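Local atomic coordinates of DUF1573 domain-containing protein (Porphyromonas gingivalis, PDB entry 2QSV), a protein that is of unknown function, possibly with cysteine-type peptidase activity in the whole protein, and is represented here by its C-terminal part, two Ig-like beta-sandwich domains. Residues G76-L82 against V99-L105; R158-L162 against V187-W193; I196-I202 against R212-A218. All blocks are in the same frame, centred on the assembly; numbering follows the deposited sequence. Where two conformers were deposited one is given.

Interactions 1 and 3 are equivalent hairpins of the two successive Ig-like domains, each in a five-stranded sheet with the same strand order, and their centres lie about 19 Å apart. Interaction 2 belongs to the second domain, about 14 Å from interaction 3 centre to centre. There the loop 158-162 packs on strand 196-202, Asn159 CB lying 3.7 Å from Ala198 CB, and also supplies Asn159 and Leu162 to the sodium site. Although interaction 2 is about 22 Å from interaction 1 between centres, it reaches across the domain boundary through Arg158, whose NH2 forms a salt bridge with Asp79 OD1 at 2.8 Å. Interactions 1 and 3 touch more lightly, through Met77 and Ser201.

Interaction 1 (G76-L82 against V99-L105); sequences GMKDEPL and VMVSLPL
Asp79 and Ser102 face each other across a beta hairpin of the first Ig-like domain, in which strand 76-82 runs antiparallel to strand 99-105. The two form a non-hydrogen-bonded pair, and their side chains add a bond of their own: Ser102 OG donates to Asp79 OD1 at 2.5 Å, almost in line with the C-O bond. CG of Asp79 and OG of Ser102 both stand anti to the carbonyl carbon, beside the backbone N (chi1 -59° in Asp79), which brings carboxylate and hydroxyl together. The same OD1 also forms a salt bridge with Arg158 of the second domain, a doubled grip that probably favours the charged carboxylate.

Two selenomethionines on this face curl over the opposing strand. Met100 starts with CG anti to the backbone N, then bends twice, laying SE over the peptide backbone of Glu80, 3.6 Å from Glu80 C; its CE ends beside the Pro81 ring. Met77 makes the same kind of double bend, and its SE settles 4.2 Å from Pro104 CB.

Paired backbone bonds at Gly76, Lys78, Glu80 and Leu82 hold the register, as in Lys78 N to Leu103 O (2.8 Å). On the other face, Val99, Val101 and Leu103 are buried toward strands 22-29 and 61-67 of the facing sheet. Lys78 passes slantwise over Leu105, touching it through CE, while its NZ bonds to Pro74 O; Glu80 turns its carboxylate to Ser44. At the Leu82-Val99 end, Leu82 makes a diagonal contact, its CB meeting Val101 CG2 at 3.9 Å.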
loop_
_atom_site.group_PDB
_atom_site.type_symbol
_atom_site.label_atom_id
_atom_site.label_comp_id
_atom_site.label_asym_id
_atom_site.label_seq_id
_atom_site.Cartn_x
_atom_site.Cartn_y
_atom_site.Cartn_z
ATOM N N GLY A 76 -5.971 -5.142 7.004
ATOM C CA GLY A 76 -5.947 -3.855 6.334
ATOM C C GLY A 76 -4.616 -3.641 5.648
ATOM O O GLY A 76 -3.663 -4.362 5.897
HETATM N N MSE A 77 -4.541 -2.631 4.803
HETATM C CA MSE A 77 -3.298 -2.276 4.093
HETATM C C MSE A 77 -2.421 -1.474 5.049
HETATM O O MSE A 77 -2.880 -0.490 5.658
HETATM C CB MSE A 77 -3.650 -1.443 2.858
HETATM C CG MSE A 77 -2.447 -1.090 1.952
HETATM SE SE MSE A 77 -1.944 -2.671 0.945
HETATM C CE MSE A 77 -3.399 -2.875 -0.377
ATOM N N LYS A 78 -1.196 -1.954 5.264
ATOM C CA LYS A 78 -0.238 -1.284 6.126
ATOM C C LYS A 78 0.806 -0.663 5.213
ATOM O O LYS A 78 1.253 -1.297 4.261
ATOM C CB LYS A 78 0.416 -2.305 7.076
ATOM C CG LYS A 78 -0.545 -3.336 7.702
ATOM C CD LYS A 78 -1.543 -2.612 8.652
ATOM C CE LYS A 78 -2.584 -3.578 9.207
ATOM N NZ LYS A 78 -3.632 -2.839 9.985
ATOM N N ASP A 79 1.162 0.578 5.466
ATOM C CA ASP A 79 2.194 1.281 4.703
ATOM C C ASP A 79 3.099 1.921 5.718
ATOM O O ASP A 79 2.652 2.778 6.450
ATOM C CB ASP A 79 1.589 2.392 3.841
ATOM C CG ASP A 79 0.575 1.873 2.861
ATOM O OD1 ASP A 79 0.937 1.072 1.975
ATOM O OD2 ASP A 79 -0.599 2.273 2.953
ATOM N N GLU A 80 4.345 1.457 5.818
ATOM C CA GLU A 80 5.290 1.996 6.790
ATOM C C GLU A 80 6.670 2.141 6.154
ATOM O O GLU A 80 7.076 1.285 5.372
ATOM C CB GLU A 80 5.372 1.093 8.021
ATOM C CG GLU A 80 4.123 1.107 8.950
ATOM C CD GLU A 80 4.417 0.491 10.310
ATOM O OE1 GLU A 80 5.534 0.685 10.874
ATOM O OE2 GLU A 80 3.543 -0.218 10.812
ATOM N N PRO A 81 7.388 3.237 6.476
ATOM C CA PRO A 81 8.690 3.462 5.831
ATOM C C PRO A 81 9.852 2.640 6.404
ATOM O O PRO A 81 9.941 2.363 7.605
ATOM C CB PRO A 81 8.935 4.966 6.049
ATOM C CG PRO A 81 8.265 5.249 7.400
ATOM C CD PRO A 81 7.028 4.333 7.417
ATOM N N LEU A 82 10.740 2.229 5.519
ATOM C CA LEU A 82 12.067 1.792 5.927
ATOM C C LEU A 82 12.978 3.045 5.822
ATOM O O LEU A 82 13.153 3.630 4.744
ATOM C CB LEU A 82 12.516 0.651 5.008
ATOM C CG LEU A 82 13.939 0.126 5.212
ATOM C CD1 LEU A 82 13.944 -0.814 6.401
ATOM C CD2 LEU A 82 14.409 -0.609 3.959
ATOM N N VAL A 99 12.098 4.133 2.003
ATOM C CA VAL A 99 11.410 3.265 1.068
ATOM C C VAL A 99 10.115 2.872 1.764
ATOM O O VAL A 99 10.145 2.435 2.920
ATOM C CB VAL A 99 12.294 2.010 0.756
ATOM C CG1 VAL A 99 11.508 0.924 -0.004
ATOM C CG2 VAL A 99 13.521 2.446 -0.075
HETATM N N MSE A 100 8.992 3.037 1.075
HETATM C CA MSE A 100 7.701 2.629 1.632
HETATM C C MSE A 100 7.517 1.122 1.514
HETATM O O MSE A 100 7.661 0.555 0.439
HETATM C CB MSE A 100 6.539 3.356 0.961
HETATM C CG MSE A 100 5.194 3.239 1.740
HETATM SE SE MSE A 100 5.194 4.097 3.524
HETATM C CE MSE A 100 5.943 5.862 3.091
ATOM N N VAL A 101 7.219 0.476 2.634
ATOM C CA VAL A 101 6.964 -0.936 2.666
ATOM C C VAL A 101 5.447 -1.148 2.901
ATOM O O VAL A 101 4.879 -0.630 3.873
ATOM C CB VAL A 101 7.824 -1.602 3.762
ATOM C CG1 VAL A 101 7.709 -3.110 3.717
ATOM C CG2 VAL A 101 9.324 -1.143 3.677
ATOM N N SER A 102 4.802 -1.908 2.013
ATOM C CA SER A 102 3.359 -2.181 2.077
ATOM C C SER A 102 3.046 -3.638 2.340
ATOM O O SER A 102 3.724 -4.555 1.839
ATOM C CB SER A 102 2.648 -1.743 0.799
ATOM O OG SER A 102 2.638 -0.332 0.726
ATOM N N LEU A 103 2.022 -3.842 3.158
ATOM C CA LEU A 103 1.527 -5.160 3.504
ATOM C C LEU A 103 -0.001 -5.180 3.369
ATOM O O LEU A 103 -0.691 -4.438 4.089
ATOM C CB LEU A 103 1.923 -5.519 4.959
ATOM C CG LEU A 103 1.353 -6.810 5.576
ATOM C CD1 LEU A 103 1.787 -8.049 4.762
ATOM C CD2 LEU A 103 1.769 -6.914 7.045
ATOM N N PRO A 104 -0.527 -6.015 2.443
ATOM C CA PRO A 104 -1.964 -6.353 2.421
ATOM C C PRO A 104 -2.267 -7.457 3.418
ATOM O O PRO A 104 -2.166 -8.629 3.090
ATOM C CB PRO A 104 -2.221 -6.832 0.960
ATOM C CG PRO A 104 -0.792 -6.722 0.218
ATOM C CD PRO A 104 0.221 -6.689 1.357
ATOM N N LEU A 105 -2.617 -7.072 4.649
ATOM C CA LEU A 105 -2.827 -8.022 5.726
ATOM C C LEU A 105 -4.319 -8.383 5.742
ATOM O O LEU A 105 -5.192 -7.490 5.854
ATOM C CB LEU A 105 -2.363 -7.442 7.077
ATOM C CG LEU A 105 -2.528 -8.382 8.278
ATOM C CD1 LEU A 105 -1.696 -9.679 8.159
ATOM C CD2 LEU A 105 -2.243 -7.689 9.647
#

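Interaction 2 (R158-L162 against V187-W193); sequences RNPAL and VMKAEGW. With NA (sodium ion), chain C.
Ala161 and Val187 approach to 5.3 Å between their CA atoms where a type I beta turn, Asn159 to Leu162, packs against a short helix that finishes in a Schellman motif at Gly192. In this Ig-like domain the contact joins the loop between strands 150-157 and 162-166 to the helical connection that precedes strand 195-204. No hydrogen bond crosses it. Ala161 presses its methyl group on the helix, CB lying 3.6 Å from Met188 CG, and Val187 lays CG1 alongside the turn, touching Pro160 O and the CB atoms of Pro160 and Ala161.

Trp193, which follows the Schellman motif, packs against Pro160 and Asn159. Pro160 meets the six-membered end of the indole at its edge, with CG 3.7 Å from Trp193 CH2 and CD in the ring plane; one ring face is covered by CB of Glu191. Asn159 approaches more obliquely, OD1 at 3.4 Å from Trp193 CZ3, with amide and ring planes 62° apart.

The amide oxygen is engaged in an Asx turn: with CG anti to the backbone N (chi1 -167°), Asn159 OD1 accepts from Ala161 N at 2.9 Å, the donor lying in the carbonyl plane. Two backbone carbonyls of the same turn bind a sodium ion, with Thr157 OG1 and three waters. Asn159 O also accepts the turn's closing bond from Leu162 N. The sodium ion lies 2.6 Å from Asn159 O and 2.8 Å from Leu162 O.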
loop_
_atom_site.group_PDB
_atom_site.type_symbol
_atom_site.label_atom_id
_atom_site.label_comp_id
_atom_site.label_asym_id
_atom_site.label_seq_id
_atom_site.Cartn_x
_atom_site.Cartn_y
_atom_site.Cartn_z
ATOM N N ARG A 158 -3.628 5.102 -4.371
ATOM C CA ARG A 158 -2.230 5.548 -4.504
ATOM C C ARG A 158 -2.138 6.831 -5.375
ATOM O O ARG A 158 -1.282 7.670 -5.163
ATOM C CB ARG A 158 -1.333 4.432 -5.097
ATOM C CG ARG A 158 -1.294 3.098 -4.309
ATOM C CD ARG A 158 -0.814 3.248 -2.863
ATOM N NE ARG A 158 -0.574 1.946 -2.199
ATOM C CZ ARG A 158 -0.674 1.703 -0.881
ATOM N NH1 ARG A 158 -1.045 2.671 -0.037
ATOM N NH2 ARG A 158 -0.405 0.472 -0.399
ATOM N N ASN A 159 -3.034 6.988 -6.326
ATOM C CA ASN A 159 -3.040 8.161 -7.172
ATOM C C ASN A 159 -3.547 9.402 -6.427
ATOM O O ASN A 159 -4.642 9.359 -5.817
ATOM C CB ASN A 159 -3.867 7.854 -8.423
ATOM C CG ASN A 159 -3.690 8.884 -9.516
ATOM O OD1 ASN A 159 -3.956 10.078 -9.328
ATOM N ND2 ASN A 159 -3.250 8.422 -10.665
ATOM N N PRO A 160 -2.748 10.519 -6.461
ATOM C CA PRO A 160 -3.064 11.741 -5.756
ATOM C C PRO A 160 -4.287 12.490 -6.294
ATOM O O PRO A 160 -4.770 13.381 -5.620
ATOM C CB PRO A 160 -1.780 12.601 -5.939
ATOM C CG PRO A 160 -1.228 12.146 -7.225
ATOM C CD PRO A 160 -1.449 10.652 -7.198
ATOM N N ALA A 161 -4.762 12.161 -7.486
ATOM C CA ALA A 161 -5.972 12.793 -8.023
ATOM C C ALA A 161 -7.265 12.057 -7.580
ATOM O O ALA A 161 -8.360 12.543 -7.822
ATOM C CB ALA A 161 -5.919 12.839 -9.544
ATOM N N LEU A 162 -7.109 10.896 -6.951
ATOM C CA LEU A 162 -8.225 9.970 -6.656
ATOM C C LEU A 162 -8.399 9.763 -5.153
ATOM O O LEU A 162 -7.438 9.401 -4.466
ATOM C CB LEU A 162 -7.974 8.613 -7.319
ATOM C CG LEU A 162 -8.974 7.447 -7.069
ATOM C CD1 LEU A 162 -10.393 7.695 -7.583
ATOM C CD2 LEU A 162 -8.443 6.173 -7.686
ATOM N N VAL A 187 -5.384 18.283 -10.098
ATOM C CA VAL A 187 -4.235 17.524 -9.636
ATOM C C VAL A 187 -3.638 16.839 -10.829
ATOM O O VAL A 187 -2.427 16.867 -10.994
ATOM C CB VAL A 187 -4.575 16.511 -8.463
ATOM C CG1 VAL A 187 -3.407 15.569 -8.160
ATOM C CG2 VAL A 187 -4.954 17.268 -7.213
HETATM N N MSE A 188 -4.477 16.247 -11.680
HETATM C CA MSE A 188 -4.007 15.590 -12.902
HETATM C C MSE A 188 -3.250 16.567 -13.826
HETATM O O MSE A 188 -2.222 16.212 -14.410
HETATM C CB MSE A 188 -5.176 14.980 -13.684
HETATM C CG MSE A 188 -6.004 13.964 -12.913
HETATM SE SE MSE A 188 -7.630 13.484 -13.895
HETATM C CE MSE A 188 -6.980 13.011 -15.681
ATOM N N LYS A 189 -3.776 17.784 -13.962
ATOM C CA LYS A 189 -3.109 18.811 -14.744
ATOM C C LYS A 189 -1.764 19.201 -14.110
ATOM O O LYS A 189 -0.725 19.080 -14.761
ATOM C CB LYS A 189 -4.016 20.019 -14.963
ATOM C CG LYS A 189 -4.900 19.862 -16.169
ATOM C CD LYS A 189 -5.822 21.033 -16.364
ATOM C CE LYS A 189 -6.852 21.098 -15.272
ATOM N NZ LYS A 189 -8.096 21.768 -15.748
ATOM N N ALA A 190 -1.785 19.624 -12.843
ATOM C CA ALA A 190 -0.541 19.917 -12.109
ATOM C C ALA A 190 0.503 18.796 -12.214
ATOM O O ALA A 190 1.690 19.070 -12.131
ATOM C CB ALA A 190 -0.841 20.255 -10.667
ATOM N N GLU A 191 0.074 17.561 -12.457
ATOM C CA GLU A 191 0.971 16.414 -12.631
ATOM C C GLU A 191 1.250 16.071 -14.096
ATOM O O GLU A 191 1.919 15.070 -14.388
ATOM C CB GLU A 191 0.379 15.168 -11.956
ATOM C CG GLU A 191 0.083 15.304 -10.461
ATOM C CD GLU A 191 1.276 15.020 -9.567
ATOM O OE1 GLU A 191 2.248 14.373 -10.031
ATOM O OE2 GLU A 191 1.226 15.437 -8.380
ATOM N N GLY A 192 0.705 16.870 -15.018
ATOM C CA GLY A 192 0.856 16.621 -16.454
ATOM C C GLY A 192 0.305 15.299 -16.926
ATOM O O GLY A 192 0.894 14.652 -17.791
ATOM N N TRP A 193 -0.815 14.873 -16.336
ATOM C CA TRP A 193 -1.547 13.697 -16.831
ATOM C C TRP A 193 -2.747 14.197 -17.634
ATOM O O TRP A 193 -3.414 15.159 -17.231
ATOM C CB TRP A 193 -2.011 12.776 -15.684
ATOM C CG TRP A 193 -0.895 12.282 -14.787
ATOM C CD1 TRP A 193 0.387 11.953 -15.160
ATOM C CD2 TRP A 193 -0.972 12.039 -13.372
ATOM N NE1 TRP A 193 1.116 11.541 -14.063
ATOM C CE2 TRP A 193 0.310 11.586 -12.954
ATOM C CE3 TRP A 193 -1.993 12.167 -12.414
ATOM C CZ2 TRP A 193 0.589 11.249 -11.619
ATOM C CZ3 TRP A 193 -1.714 11.841 -11.096
ATOM C CH2 TRP A 193 -0.435 11.385 -10.711
HETATM NA NA NA C . -4.909 9.210 -3.238
HETATM O O HOH W 1 -2.508 9.218 -2.438
HETATM O O HOH W 2 -5.715 10.976 -2.470
HETATM O O HOH W 3 -5.912 8.809 -0.887
#

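Interaction 3 (I196-I202 against R212-A218); sequences IAADISI and RRIKVKA. With SO4 (sulfate ion), chain B.
Ile196 with Ala218, Ala198 with Val216, Ile200 with Ile214 and Ile202 with Arg212 are the hydrogen-bonded pairs of two antiparallel strands. Val216 N to Ala198 O, at 2.8 Å, is almost straight (174°), whereas Ala218 N to Ile196 O is weak.

Apolar contacts dominate the face carrying these residues, at whose end Arg212 leads away to Met120 O. Ile200 slants across Val216, its CD1 3.6 Å from Val216 CG2, and the CD1 atoms of Ile202 and Ile214 meet at 4.0 Å. This hairpin, strands 195-204 and 211-219, belongs to one sheet of the second Ig-like sandwich; Ile214, Ile200 and Ile196 pack on Leu179, Ile181 and Val183, respectively, of the facing sheet.

The other face carries the charged contacts. In one of two modelled conformers of Lys215, the chain bends at chi2, chi3 and chi4, and in this conformer NZ forms a salt bridge with Asp199 OD1 at 2.9 Å, coming from above the carboxylate plane, while a water joins NZ to Asp199 OD2. Another water joins OD2 to Arg213 NE. Beside them, Asp199 N, directed away from strand 212-218, donates to O1 of a sulfate, probably from the crystallisation liquor, at 2.8 Å.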
loop_
_atom_site.group_PDB
_atom_site.type_symbol
_atom_site.label_atom_id
_atom_site.label_comp_id
_atom_site.label_asym_id
_atom_site.label_seq_id
_atom_site.Cartn_x
_atom_site.Cartn_y
_atom_site.Cartn_z
ATOM N N ILE A 196 -6.065 9.301 -16.267
ATOM C CA ILE A 196 -5.620 8.387 -15.224
ATOM C C ILE A 196 -6.276 7.039 -15.379
ATOM O O ILE A 196 -7.344 6.919 -15.954
ATOM C CB ILE A 196 -5.863 8.922 -13.790
ATOM C CG1 ILE A 196 -7.335 9.301 -13.559
ATOM C CG2 ILE A 196 -4.919 10.052 -13.452
ATOM C CD1 ILE A 196 -7.700 9.416 -12.094
ATOM N N ALA A 197 -5.613 6.017 -14.864
ATOM C CA ALA A 197 -6.186 4.717 -14.761
ATOM C C ALA A 197 -5.648 4.222 -13.410
ATOM O O ALA A 197 -4.464 3.887 -13.282
ATOM C CB ALA A 197 -5.745 3.839 -15.934
ATOM N N ALA A 198 -6.482 4.281 -12.377
ATOM C CA ALA A 198 -5.981 4.099 -11.024
ATOM C C ALA A 198 -6.875 3.097 -10.251
ATOM O O ALA A 198 -8.092 2.984 -10.540
ATOM C CB ALA A 198 -5.922 5.438 -10.346
ATOM N N ASP A 199 -6.278 2.339 -9.346
ATOM C CA ASP A 199 -7.008 1.376 -8.541
ATOM C C ASP A 199 -7.465 1.921 -7.192
ATOM O O ASP A 199 -6.704 2.578 -6.483
ATOM C CB ASP A 199 -6.187 0.115 -8.259
ATOM C CG ASP A 199 -5.905 -0.697 -9.514
ATOM O OD1 ASP A 199 -6.789 -0.786 -10.409
ATOM O OD2 ASP A 199 -4.765 -1.221 -9.606
ATOM N N ILE A 200 -8.717 1.611 -6.845
ATOM C CA ILE A 200 -9.107 1.656 -5.445
ATOM C C ILE A 200 -8.907 0.252 -4.864
ATOM O O ILE A 200 -9.455 -0.674 -5.375
ATOM C CB ILE A 200 -10.603 2.092 -5.240
ATOM C CG1 ILE A 200 -10.819 3.500 -5.808
ATOM C CG2 ILE A 200 -10.888 2.066 -3.738
ATOM C CD1 ILE A 200 -12.346 3.858 -6.171
ATOM N N SER A 201 -8.130 0.118 -3.801
ATOM C CA SER A 201 -7.886 -1.184 -3.201
ATOM C C SER A 201 -8.665 -1.332 -1.898
ATOM O O SER A 201 -8.615 -0.438 -1.014
ATOM C CB SER A 201 -6.394 -1.389 -2.921
ATOM O OG SER A 201 -5.660 -1.355 -4.141
ATOM N N ILE A 202 -9.403 -2.438 -1.801
ATOM C CA ILE A 202 -10.246 -2.694 -0.615
ATOM C C ILE A 202 -9.851 -3.983 0.012
ATOM O O ILE A 202 -9.859 -4.987 -0.621
ATOM C CB ILE A 202 -11.803 -2.746 -0.979
ATOM C CG1 ILE A 202 -12.254 -1.415 -1.635
ATOM C CG2 ILE A 202 -12.645 -3.157 0.302
ATOM C CD1 ILE A 202 -13.673 -1.446 -2.284
ATOM N N ARG A 212 -9.797 -6.488 -3.030
ATOM C CA ARG A 212 -10.648 -6.236 -4.188
ATOM C C ARG A 212 -10.230 -4.915 -4.811
ATOM O O ARG A 212 -9.901 -4.011 -4.097
ATOM C CB ARG A 212 -12.115 -6.198 -3.707
ATOM C CG ARG A 212 -13.085 -6.566 -4.775
ATOM C CD ARG A 212 -13.079 -8.073 -5.087
ATOM N NE ARG A 212 -14.024 -8.178 -6.166
ATOM C CZ ARG A 212 -15.343 -8.281 -5.989
ATOM N NH1 ARG A 212 -15.869 -8.363 -4.724
ATOM N NH2 ARG A 212 -16.111 -8.352 -7.064
ATOM N N ARG A 213 -10.152 -4.813 -6.141
ATOM C CA ARG A 213 -9.732 -3.572 -6.763
ATOM C C ARG A 213 -10.727 -3.073 -7.756
ATOM O O ARG A 213 -11.278 -3.827 -8.559
ATOM C CB ARG A 213 -8.337 -3.676 -7.430
ATOM C CG ARG A 213 -7.241 -3.944 -6.481
ATOM C CD ARG A 213 -6.022 -4.231 -7.322
ATOM N NE ARG A 213 -4.781 -4.368 -6.583
ATOM C CZ ARG A 213 -4.230 -5.525 -6.260
ATOM N NH1 ARG A 213 -4.846 -6.651 -6.506
ATOM N NH2 ARG A 213 -3.083 -5.541 -5.645
ATOM N N ILE A 214 -10.980 -1.785 -7.655
ATOM C CA ILE A 214 -11.813 -1.107 -8.573
ATOM C C ILE A 214 -10.907 -0.260 -9.460
ATOM O O ILE A 214 -10.160 0.586 -8.956
ATOM C CB ILE A 214 -12.795 -0.128 -7.832
ATOM C CG1 ILE A 214 -13.714 -0.914 -6.894
ATOM C CG2 ILE A 214 -13.667 0.626 -8.837
ATOM C CD1 ILE A 214 -14.417 0.031 -5.922
ATOM N N LYS A 215 -10.979 -0.488 -10.763
ATOM C CA LYS A 215 -10.271 0.376 -11.712
ATOM C C LYS A 215 -11.113 1.584 -12.070
ATOM O O LYS A 215 -12.227 1.458 -12.551
ATOM C CB LYS A 215 -9.895 -0.378 -12.998
ATOM C CG LYS A 215 -9.436 0.587 -14.145
ATOM C CD LYS A 215 -8.107 1.310 -13.813
ATOM C CE LYS A 215 -6.942 0.329 -13.702
ATOM N NZ LYS A 215 -5.904 0.730 -12.742
ATOM N N VAL A 216 -10.579 2.757 -11.794
ATOM C CA VAL A 216 -11.196 4.010 -12.130
ATOM C C VAL A 216 -10.412 4.700 -13.281
ATOM O O VAL A 216 -9.182 4.858 -13.216
ATOM C CB VAL A 216 -11.246 4.936 -10.898
ATOM C CG1 VAL A 216 -11.947 6.281 -11.215
ATOM C CG2 VAL A 216 -11.963 4.227 -9.702
ATOM N N LYS A 217 -11.136 5.086 -14.316
ATOM C CA LYS A 217 -10.616 5.867 -15.440
ATOM C C LYS A 217 -11.251 7.241 -15.530
ATOM O O LYS A 217 -12.448 7.422 -15.236
ATOM C CB LYS A 217 -10.850 5.131 -16.743
ATOM C CG LYS A 217 -9.973 3.941 -16.899
ATOM C CD LYS A 217 -10.351 3.199 -18.193
ATOM C CE LYS A 217 -9.477 1.973 -18.315
ATOM N NZ LYS A 217 -9.855 1.246 -19.560
ATOM N N ALA A 218 -10.428 8.216 -15.913
ATOM C CA ALA A 218 -10.849 9.592 -16.082
ATOM C C ALA A 218 -9.901 10.280 -17.089
ATOM O O ALA A 218 -8.726 9.932 -17.171
ATOM C CB ALA A 218 -10.842 10.315 -14.736
HETATM S S SO4 B . -2.611 2.873 -8.870
HETATM O O1 SO4 B . -3.524 2.270 -9.838
HETATM O O2 SO4 B . -1.202 2.619 -9.242
HETATM O O3 SO4 B . -2.802 4.318 -8.755
HETATM O O4 SO4 B . -2.825 2.202 -7.596
HETATM O O HOH W 4 -3.164 -1.643 -7.472
HETATM O O HOH W 5 -3.626 -0.733 -11.941
HETATM O O HOH W 6 -3.175 -2.532 -4.267
#